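Local coordinates for protein transcriptional activator ToxR (Vibrio vulnificus, PDB 6UTC) that probably senses periplasmic signals such as bile salts, together with its partner ToxS, as the periplasmic domain of a membrane-spanning transcription activator, at residues E20-V25 with A38-I43; I43-N48 with N97-I102; N48-T53 with E86-R91. One frame throughout, in Å; residues are numbered along the deposited sequence.

Contact 1 of 3, residues E20-V25 with A38-I43; sequences ENVNGV and AWMPSI
Met40 of helix 40-52 lays its terminal methyl against the side chain of Glu20 on the edge strand 16-22. The two chains pass at a slant, and the methionine's CE does the touching. It lies over the flat face of the carboxylate, 3.6 Å from Glu20 OE1 to Met40 CE, and also reaches back along the acid to its root, with Glu20 CB 3.8 Å from Met40 CE. The methionine gets there by curling: chi2 (-54°) and chi3 (-51°) are both bent, which turns the end of the chain toward the strand. Glu20 instead runs out long, with CG anti to its backbone N (chi1 -174°) and CD carrying on extended. Two residues along the strand, Val22 brings a methyl to the same spot, CG2 lying 4.4 Å from Met40 CE, a looser apolar touch. Just beyond Val22 the chain reverses in a type I' turn, 22-25, and Asn21 braces it, its OD1 accepting from Gly24 N at 2.9 Å in the carbonyl plane, an Asx motif. The contact joins helix 40-52 to the outermost strand 16-22. Chemically it is mixed: the methyl covers one face of a carboxylate both of whose oxygens are engaged by Arg44, OE1 in a salt bridge with NH2, so the charge is probably well compensated even where it borders a greasy neighbour.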
loop_
_atom_site.group_PDB
_atom_site.type_symbol
_atom_site.label_atom_id
_atom_site.label_comp_id
_atom_site.label_asym_id
_atom_site.label_seq_id
_atom_site.Cartn_x
_atom_site.Cartn_y
_atom_site.Cartn_z
ATOM N N GLU A 20 -0.496 8.830 -5.085
ATOM C CA GLU A 20 0.339 9.689 -4.267
ATOM C C GLU A 20 1.692 9.022 -4.137
ATOM O O GLU A 20 1.776 7.796 -4.081
ATOM C CB GLU A 20 -0.281 9.860 -2.874
ATOM C CG GLU A 20 0.429 10.858 -1.985
ATOM C CD GLU A 20 -0.411 11.246 -0.792
ATOM O OE1 GLU A 20 -1.588 11.611 -0.992
ATOM O OE2 GLU A 20 0.111 11.160 0.340
ATOM N N ASN A 21 2.743 9.828 -4.095
ATOM C CA ASN A 21 4.041 9.349 -3.659
ATOM C C ASN A 21 4.129 9.592 -2.157
ATOM O O ASN A 21 4.075 10.745 -1.707
ATOM C CB ASN A 21 5.162 10.087 -4.389
ATOM C CG ASN A 21 6.498 9.441 -4.179
ATOM O OD1 ASN A 21 7.004 9.393 -3.059
ATOM N ND2 ASN A 21 7.084 8.925 -5.254
ATOM N N VAL A 22 4.214 8.518 -1.383
ATOM C CA VAL A 22 4.246 8.600 0.075
ATOM C C VAL A 22 5.657 8.223 0.513
ATOM O O VAL A 22 6.003 7.038 0.559
ATOM C CB VAL A 22 3.195 7.692 0.720
ATOM C CG1 VAL A 22 3.252 7.823 2.231
ATOM C CG2 VAL A 22 1.804 8.039 0.219
ATOM N N ASN A 23 6.485 9.228 0.815
ATOM C CA ASN A 23 7.837 9.009 1.339
ATOM C C ASN A 23 8.652 8.064 0.457
ATOM O O ASN A 23 9.299 7.127 0.933
ATOM C CB ASN A 23 7.797 8.528 2.789
ATOM C CG ASN A 23 7.325 9.607 3.739
ATOM O OD1 ASN A 23 7.650 10.780 3.564
ATOM N ND2 ASN A 23 6.552 9.218 4.743
ATOM N N GLY A 24 8.600 8.307 -0.851
ATOM C CA GLY A 24 9.356 7.522 -1.806
ATOM C C GLY A 24 8.661 6.276 -2.316
ATOM O O GLY A 24 9.178 5.633 -3.240
ATOM N N VAL A 25 7.527 5.899 -1.735
ATOM C CA VAL A 25 6.761 4.738 -2.169
ATOM C C VAL A 25 5.657 5.243 -3.087
ATOM O O VAL A 25 4.851 6.096 -2.692
ATOM C CB VAL A 25 6.174 3.969 -0.973
ATOM C CG1 VAL A 25 5.388 2.753 -1.460
ATOM C CG2 VAL A 25 7.278 3.548 -0.005
ATOM N N ALA A 38 -10.664 8.474 -0.354
ATOM C CA ALA A 38 -11.122 8.341 1.026
ATOM C C ALA A 38 -10.229 7.425 1.861
ATOM O O ALA A 38 -10.226 7.524 3.093
ATOM C CB ALA A 38 -12.557 7.820 1.066
ATOM N N TRP A 39 -9.492 6.527 1.228
ATOM C CA TRP A 39 -8.612 5.620 1.947
ATOM C C TRP A 39 -7.240 6.208 2.214
ATOM O O TRP A 39 -6.438 5.567 2.892
ATOM C CB TRP A 39 -8.435 4.330 1.145
ATOM C CG TRP A 39 -9.643 3.449 1.147
ATOM C CD1 TRP A 39 -10.682 3.461 0.250
ATOM C CD2 TRP A 39 -9.932 2.407 2.080
ATOM N NE1 TRP A 39 -11.600 2.493 0.584
ATOM C CE2 TRP A 39 -11.155 1.821 1.693
ATOM C CE3 TRP A 39 -9.269 1.904 3.203
ATOM C CZ2 TRP A 39 -11.733 0.768 2.392
ATOM C CZ3 TRP A 39 -9.845 0.851 3.903
ATOM C CH2 TRP A 39 -11.063 0.293 3.487
ATOM N N MET A 40 -6.943 7.403 1.708
ATOM C CA MET A 40 -5.565 7.877 1.785
ATOM C C MET A 40 -5.012 7.988 3.199
ATOM O O MET A 40 -3.855 7.594 3.392
ATOM C CB MET A 40 -5.334 9.138 0.939
ATOM C CG MET A 40 -5.270 8.882 -0.574
ATOM S SD MET A 40 -4.063 7.633 -1.132
ATOM C CE MET A 40 -2.550 8.176 -0.343
ATOM N N PRO A 41 -5.734 8.490 4.208
ATOM C CA PRO A 41 -5.131 8.524 5.546
ATOM C C PRO A 41 -4.758 7.146 6.055
ATOM O O PRO A 41 -3.705 6.986 6.687
ATOM C CB PRO A 41 -6.203 9.217 6.396
ATOM C CG PRO A 41 -6.925 10.063 5.433
ATOM C CD PRO A 41 -7.004 9.236 4.176
ATOM N N SER A 42 -5.587 6.135 5.767
ATOM C CA SER A 42 -5.253 4.767 6.148
ATOM C C SER A 42 -4.062 4.255 5.364
ATOM O O SER A 42 -3.179 3.609 5.935
ATOM C CB SER A 42 -6.428 3.831 5.887
ATOM O OG SER A 42 -7.554 4.199 6.657
ATOM N N ILE A 43 -4.039 4.506 4.051
ATOM C CA ILE A 43 -2.911 4.061 3.240
ATOM C C ILE A 43 -1.620 4.688 3.738
ATOM O O ILE A 43 -0.593 4.014 3.846
ATOM C CB ILE A 43 -3.157 4.353 1.747
ATOM C CG1 ILE A 43 -4.316 3.513 1.204
ATOM C CG2 ILE A 43 -1.892 4.055 0.944
ATOM C CD1 ILE A 43 -4.757 3.950 -0.182
#

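Contact 2 of 3, residues I43-N48 with N97-I102; sequences IRQCVN and NDLGSI
Leu99, at the start of the short helix 99-102, drives a methyl against helix 40-52, where Gln45 and Cys46 receive it. CD1 is the working branch: it lies 3.7 Å from Gln45 CB and rests equally close to Gln45 CG, so the leucine meets the aliphatic root of the glutamine, not its amide. Gln45 helps by its shape. A chi1 of 179° points CG straight away from the residue's own N, and a bend at chi2 (73°) kinks the chain, so that the amide lies beyond the touching carbons and CB and CG meet the leucine methyl, the two chains crossing at a slant. The same methyl comes within 4.3 Å of the backbone, measured from Leu99 CD1 to Cys46 N. Cys46 and Leu99 have the nearest CA atoms, 5.8 Å apart, and Cys46 is largely buried against the sheet residues Leu75 and Tyr77. Asp98 O, just before the small helix, accepts from Ile102 N (2.7 Å) and from Ser101 OG (3.2 Å), while Leu99 and Ile102 both pack on Ile92 of strand 88-93. Cys46 SG is bonded to Cys103 SG, immediately after Ile102. This disulfide fastens the C-terminal end of the alpha-beta periplasmic domain to its long helix, and the Leu99 contact is the apolar helix-to-helix touch beside it.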
loop_
_atom_site.group_PDB
_atom_site.type_symbol
_atom_site.label_atom_id
_atom_site.label_comp_id
_atom_site.label_asym_id
_atom_site.label_seq_id
_atom_site.Cartn_x
_atom_site.Cartn_y
_atom_site.Cartn_z
ATOM N N ILE A 43 -4.039 4.506 4.051
ATOM C CA ILE A 43 -2.911 4.061 3.240
ATOM C C ILE A 43 -1.620 4.688 3.738
ATOM O O ILE A 43 -0.593 4.014 3.846
ATOM C CB ILE A 43 -3.157 4.353 1.747
ATOM C CG1 ILE A 43 -4.316 3.513 1.204
ATOM C CG2 ILE A 43 -1.892 4.055 0.944
ATOM C CD1 ILE A 43 -4.757 3.950 -0.182
ATOM N N ARG A 44 -1.649 5.990 4.047
ATOM C CA ARG A 44 -0.438 6.656 4.522
ATOM C C ARG A 44 0.057 6.045 5.822
ATOM O O ARG A 44 1.263 5.849 6.007
ATOM C CB ARG A 44 -0.683 8.157 4.689
ATOM C CG ARG A 44 -0.878 8.895 3.371
ATOM C CD ARG A 44 -1.287 10.330 3.625
ATOM N NE ARG A 44 -1.782 10.973 2.408
ATOM C CZ ARG A 44 -2.958 11.573 2.308
ATOM N NH1 ARG A 44 -3.783 11.648 3.349
ATOM N NH2 ARG A 44 -3.318 12.104 1.147
ATOM N N GLN A 45 -0.856 5.739 6.740
ATOM C CA GLN A 45 -0.442 5.107 7.984
ATOM C C GLN A 45 0.151 3.735 7.721
ATOM O O GLN A 45 1.169 3.364 8.314
ATOM C CB GLN A 45 -1.616 5.003 8.953
ATOM C CG GLN A 45 -1.252 4.321 10.277
ATOM C CD GLN A 45 -0.410 5.201 11.185
ATOM O OE1 GLN A 45 0.042 6.282 10.790
ATOM N NE2 GLN A 45 -0.201 4.747 12.415
ATOM N N CYS A 46 -0.469 2.973 6.822
ATOM C CA CYS A 46 0.030 1.644 6.491
ATOM C C CYS A 46 1.434 1.713 5.901
ATOM O O CYS A 46 2.326 0.963 6.305
ATOM C CB CYS A 46 -0.940 0.964 5.529
ATOM S SG CYS A 46 -0.660 -0.814 5.335
ATOM N N VAL A 47 1.655 2.633 4.963
ATOM C CA VAL A 47 2.986 2.799 4.387
ATOM C C VAL A 47 3.986 3.214 5.460
ATOM O O VAL A 47 5.117 2.711 5.503
ATOM C CB VAL A 47 2.928 3.787 3.212
ATOM C CG1 VAL A 47 4.336 4.118 2.691
ATOM C CG2 VAL A 47 2.041 3.212 2.096
ATOM N N ASN A 48 3.580 4.125 6.353
ATOM C CA ASN A 48 4.437 4.525 7.475
ATOM C C ASN A 48 4.861 3.319 8.307
ATOM O O ASN A 48 6.046 3.146 8.619
ATOM C CB ASN A 48 3.665 5.521 8.351
ATOM C CG ASN A 48 4.379 5.853 9.672
ATOM O OD1 ASN A 48 4.379 5.059 10.620
ATOM N ND2 ASN A 48 4.959 7.038 9.738
ATOM N N ASN A 97 -8.897 -1.013 13.329
ATOM C CA ASN A 97 -7.744 -0.149 13.586
ATOM C C ASN A 97 -6.552 -0.981 14.055
ATOM O O ASN A 97 -6.047 -0.814 15.162
ATOM C CB ASN A 97 -8.046 0.908 14.649
ATOM C CG ASN A 97 -9.197 1.812 14.267
ATOM O OD1 ASN A 97 -9.043 2.706 13.435
ATOM N ND2 ASN A 97 -10.360 1.588 14.880
ATOM N N ASP A 98 -6.085 -1.881 13.203
ATOM C CA ASP A 98 -4.894 -2.672 13.486
ATOM C C ASP A 98 -3.797 -2.412 12.462
ATOM O O ASP A 98 -3.045 -3.314 12.097
ATOM C CB ASP A 98 -5.216 -4.164 13.595
ATOM C CG ASP A 98 -6.612 -4.502 13.101
ATOM O OD1 ASP A 98 -7.593 -4.163 13.798
ATOM O OD2 ASP A 98 -6.732 -5.103 12.012
ATOM N N LEU A 99 -3.694 -1.168 11.979
ATOM C CA LEU A 99 -2.696 -0.874 10.953
ATOM C C LEU A 99 -1.278 -1.088 11.466
ATOM O O LEU A 99 -0.396 -1.490 10.700
ATOM C CB LEU A 99 -2.871 0.542 10.395
ATOM C CG LEU A 99 -4.169 0.865 9.650
ATOM C CD1 LEU A 99 -4.104 2.245 9.027
ATOM C CD2 LEU A 99 -4.469 -0.166 8.577
ATOM N N GLY A 100 -1.038 -0.841 12.755
ATOM C CA GLY A 100 0.288 -1.066 13.305
ATOM C C GLY A 100 0.734 -2.513 13.237
ATOM O O GLY A 100 1.924 -2.791 13.068
ATOM N N SER A 101 -0.205 -3.453 13.359
ATOM C CA SER A 101 0.119 -4.874 13.306
ATOM C C SER A 101 -0.159 -5.515 11.954
ATOM O O SER A 101 0.470 -6.525 11.623
ATOM C CB SER A 101 -0.636 -5.642 14.394
ATOM O OG SER A 101 -2.033 -5.585 14.173
ATOM N N ILE A 102 -1.091 -4.973 11.168
ATOM C CA ILE A 102 -1.306 -5.499 9.822
ATOM C C ILE A 102 -0.188 -5.052 8.891
ATOM O O ILE A 102 0.306 -5.832 8.066
ATOM C CB ILE A 102 -2.692 -5.084 9.296
ATOM C CG1 ILE A 102 -3.795 -5.867 10.012
ATOM C CG2 ILE A 102 -2.784 -5.293 7.791
ATOM C CD1 ILE A 102 -3.650 -7.375 9.900
#

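Contact 3 of 3, residues N48-T53 with E86-R91; sequences NKYAET and ENVTLR
A chi1 of -168° carries the ring of Tyr50 away from its own backbone N, off helix 40-52 and across to the edge strand 88-93; there, chi1 -68° sets Val88 CG1 beside the backbone N and leaves CG2, between the N and the carbonyl carbon, to meet the ring. This is a helix packed on the face of a mixed beta sheet in an alpha-beta domain, and the tyrosine is the long arm that spans the gap: the nearest CA atoms, those of Tyr50 and Val88, are 10.5 Å apart. The ring touches Val88 at a slant, neither squarely on its face nor at its edge. Tyr50 CE1 is 3.7 Å from Val88 CG2, and the phenol oxygen passes over the same methyl, Tyr50 OH to Val88 CG2 being 3.5 Å. Further along the strand Leu90 makes a lighter touch nearer the root of the ring, its CD1 4.4 Å from Tyr50 CD1. The polar tip of the ring is held from elsewhere: OH is hydrogen-bonded to His79 NE2, and the ring also stacks with His54 and Tyr77, so it is gripped from several directions. Glu86 O lies near the ring plane at the OH end, but at too poor an angle to count as a bond. Outside the apolar patch, Lys49 makes a salt bridge with Glu52, NZ approaching OE1 from above the carboxylate plane. Glu86 has its own anchor, since OE2 is hydrogen-bonded to Ser58 OG. The carboxylate's other oxygen links to Thr53 O through one water, which donates both to Glu86 OE1 at 2.6 Å and to Thr53 O at 3.1 Å.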
loop_
_atom_site.group_PDB
_atom_site.type_symbol
_atom_site.label_atom_id
_atom_site.label_comp_id
_atom_site.label_asym_id
_atom_site.label_seq_id
_atom_site.Cartn_x
_atom_site.Cartn_y
_atom_site.Cartn_z
ATOM N N ASN A 48 3.580 4.125 6.353
ATOM C CA ASN A 48 4.437 4.525 7.475
ATOM C C ASN A 48 4.861 3.319 8.307
ATOM O O ASN A 48 6.046 3.146 8.619
ATOM C CB ASN A 48 3.665 5.521 8.351
ATOM C CG ASN A 48 4.379 5.853 9.672
ATOM O OD1 ASN A 48 4.379 5.059 10.620
ATOM N ND2 ASN A 48 4.959 7.038 9.738
ATOM N N LYS A 49 3.901 2.482 8.696
ATOM C CA LYS A 49 4.220 1.350 9.559
ATOM C C LYS A 49 5.024 0.296 8.810
ATOM O O LYS A 49 5.916 -0.340 9.387
ATOM C CB LYS A 49 2.946 0.746 10.143
ATOM C CG LYS A 49 2.063 1.742 10.864
ATOM C CD LYS A 49 2.830 2.622 11.827
ATOM C CE LYS A 49 3.259 1.865 13.057
ATOM N NZ LYS A 49 3.853 2.794 14.070
ATOM N N TYR A 50 4.739 0.112 7.520
ATOM C CA TYR A 50 5.473 -0.880 6.747
ATOM C C TYR A 50 6.925 -0.478 6.611
ATOM O O TYR A 50 7.823 -1.328 6.666
ATOM C CB TYR A 50 4.819 -1.020 5.382
ATOM C CG TYR A 50 5.292 -2.213 4.586
ATOM C CD1 TYR A 50 4.731 -3.463 4.790
ATOM C CD2 TYR A 50 6.275 -2.087 3.621
ATOM C CE1 TYR A 50 5.141 -4.564 4.064
ATOM C CE2 TYR A 50 6.694 -3.189 2.882
ATOM C CZ TYR A 50 6.113 -4.420 3.112
ATOM O OH TYR A 50 6.502 -5.533 2.390
ATOM N N ALA A 51 7.174 0.819 6.468
ATOM C CA ALA A 51 8.546 1.307 6.430
ATOM C C ALA A 51 9.331 0.953 7.691
ATOM O O ALA A 51 10.558 0.828 7.625
ATOM C CB ALA A 51 8.537 2.814 6.190
ATOM N N GLU A 52 8.658 0.747 8.825
ATOM C CA GLU A 52 9.382 0.471 10.066
ATOM C C GLU A 52 10.084 -0.879 10.038
ATOM O O GLU A 52 11.089 -1.064 10.733
ATOM C CB GLU A 52 8.442 0.555 11.264
ATOM C CG GLU A 52 7.983 1.964 11.559
ATOM C CD GLU A 52 7.165 2.057 12.824
ATOM O OE1 GLU A 52 6.733 3.180 13.157
ATOM O OE2 GLU A 52 6.952 1.014 13.479
ATOM N N THR A 53 9.575 -1.835 9.268
ATOM C CA THR A 53 10.221 -3.131 9.129
ATOM C C THR A 53 10.817 -3.346 7.744
ATOM O O THR A 53 11.221 -4.472 7.429
ATOM C CB THR A 53 9.233 -4.243 9.466
ATOM O OG1 THR A 53 7.967 -3.939 8.862
ATOM C CG2 THR A 53 9.061 -4.357 10.974
ATOM N N GLU A 86 10.060 -10.232 0.019
ATOM C CA GLU A 86 9.327 -9.407 0.955
ATOM C C GLU A 86 8.016 -8.888 0.385
ATOM O O GLU A 86 7.258 -8.244 1.118
ATOM C CB GLU A 86 10.206 -8.239 1.409
ATOM C CG GLU A 86 11.552 -8.701 1.958
ATOM C CD GLU A 86 12.409 -7.573 2.492
ATOM O OE1 GLU A 86 11.909 -6.775 3.313
ATOM O OE2 GLU A 86 13.589 -7.481 2.091
ATOM N N ASN A 87 7.712 -9.163 -0.881
ATOM C CA ASN A 87 6.449 -8.684 -1.434
ATOM C C ASN A 87 5.291 -9.272 -0.646
ATOM O O ASN A 87 5.281 -10.465 -0.328
ATOM C CB ASN A 87 6.286 -9.143 -2.879
ATOM C CG ASN A 87 7.265 -8.491 -3.818
ATOM O OD1 ASN A 87 7.965 -7.556 -3.448
ATOM N ND2 ASN A 87 7.310 -8.974 -5.048
ATOM N N VAL A 88 4.280 -8.447 -0.374
ATOM C CA VAL A 88 3.130 -8.919 0.383
ATOM C C VAL A 88 1.848 -8.289 -0.122
ATOM O O VAL A 88 1.819 -7.131 -0.562
ATOM C CB VAL A 88 3.243 -8.675 1.898
ATOM C CG1 VAL A 88 4.314 -9.529 2.507
ATOM C CG2 VAL A 88 3.487 -7.217 2.169
ATOM N N THR A 89 0.785 -9.078 -0.059
ATOM C CA THR A 89 -0.577 -8.587 -0.164
ATOM C C THR A 89 -1.141 -8.463 1.241
ATOM O O THR A 89 -1.142 -9.441 2.002
ATOM C CB THR A 89 -1.438 -9.567 -0.947
ATOM O OG1 THR A 89 -0.851 -9.816 -2.219
ATOM C CG2 THR A 89 -2.817 -8.974 -1.164
ATOM N N LEU A 90 -1.625 -7.271 1.579
ATOM C CA LEU A 90 -2.250 -7.004 2.863
ATOM C C LEU A 90 -3.680 -6.542 2.629
ATOM O O LEU A 90 -4.004 -5.982 1.583
ATOM C CB LEU A 90 -1.502 -5.892 3.615
ATOM C CG LEU A 90 0.009 -6.022 3.827
ATOM C CD1 LEU A 90 0.527 -4.829 4.600
ATOM C CD2 LEU A 90 0.339 -7.323 4.538
ATOM N N ARG A 91 -4.533 -6.766 3.618
ATOM C CA ARG A 91 -5.926 -6.352 3.567
ATOM C C ARG A 91 -6.205 -5.487 4.784
ATOM O O ARG A 91 -5.894 -5.877 5.916
ATOM C CB ARG A 91 -6.847 -7.569 3.555
ATOM C CG ARG A 91 -6.476 -8.579 2.471
ATOM C CD ARG A 91 -6.059 -9.921 3.058
ATOM N NE ARG A 91 -5.105 -10.634 2.204
ATOM C CZ ARG A 91 -5.421 -11.222 1.055
ATOM N NH1 ARG A 91 -6.670 -11.176 0.608
ATOM N NH2 ARG A 91 -4.492 -11.854 0.351
HETATM O O HOH W 1 13.128 -6.012 5.494
#

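Overall arrangement
All three contacts use helix 40-52 and follow one another along it: contact 1 first, contact 2 in the middle, contact 3 furthest on. Contacts 1 and 2 share Ile43, with centres about 11 Å apart; contacts 2 and 3 share Asn48, with centres about 8 Å apart. Contacts 1 and 3 join the helix to the two outermost strands of the sheet, 16-22 and 88-93, while contact 2 adds the small helix 99-102. Along the chain contact 1 closes first, and contact 3 nests inside the loop that contact 2 closes. Cys46 in contact 2 carries the disulfide, consistent with its constraining the domain.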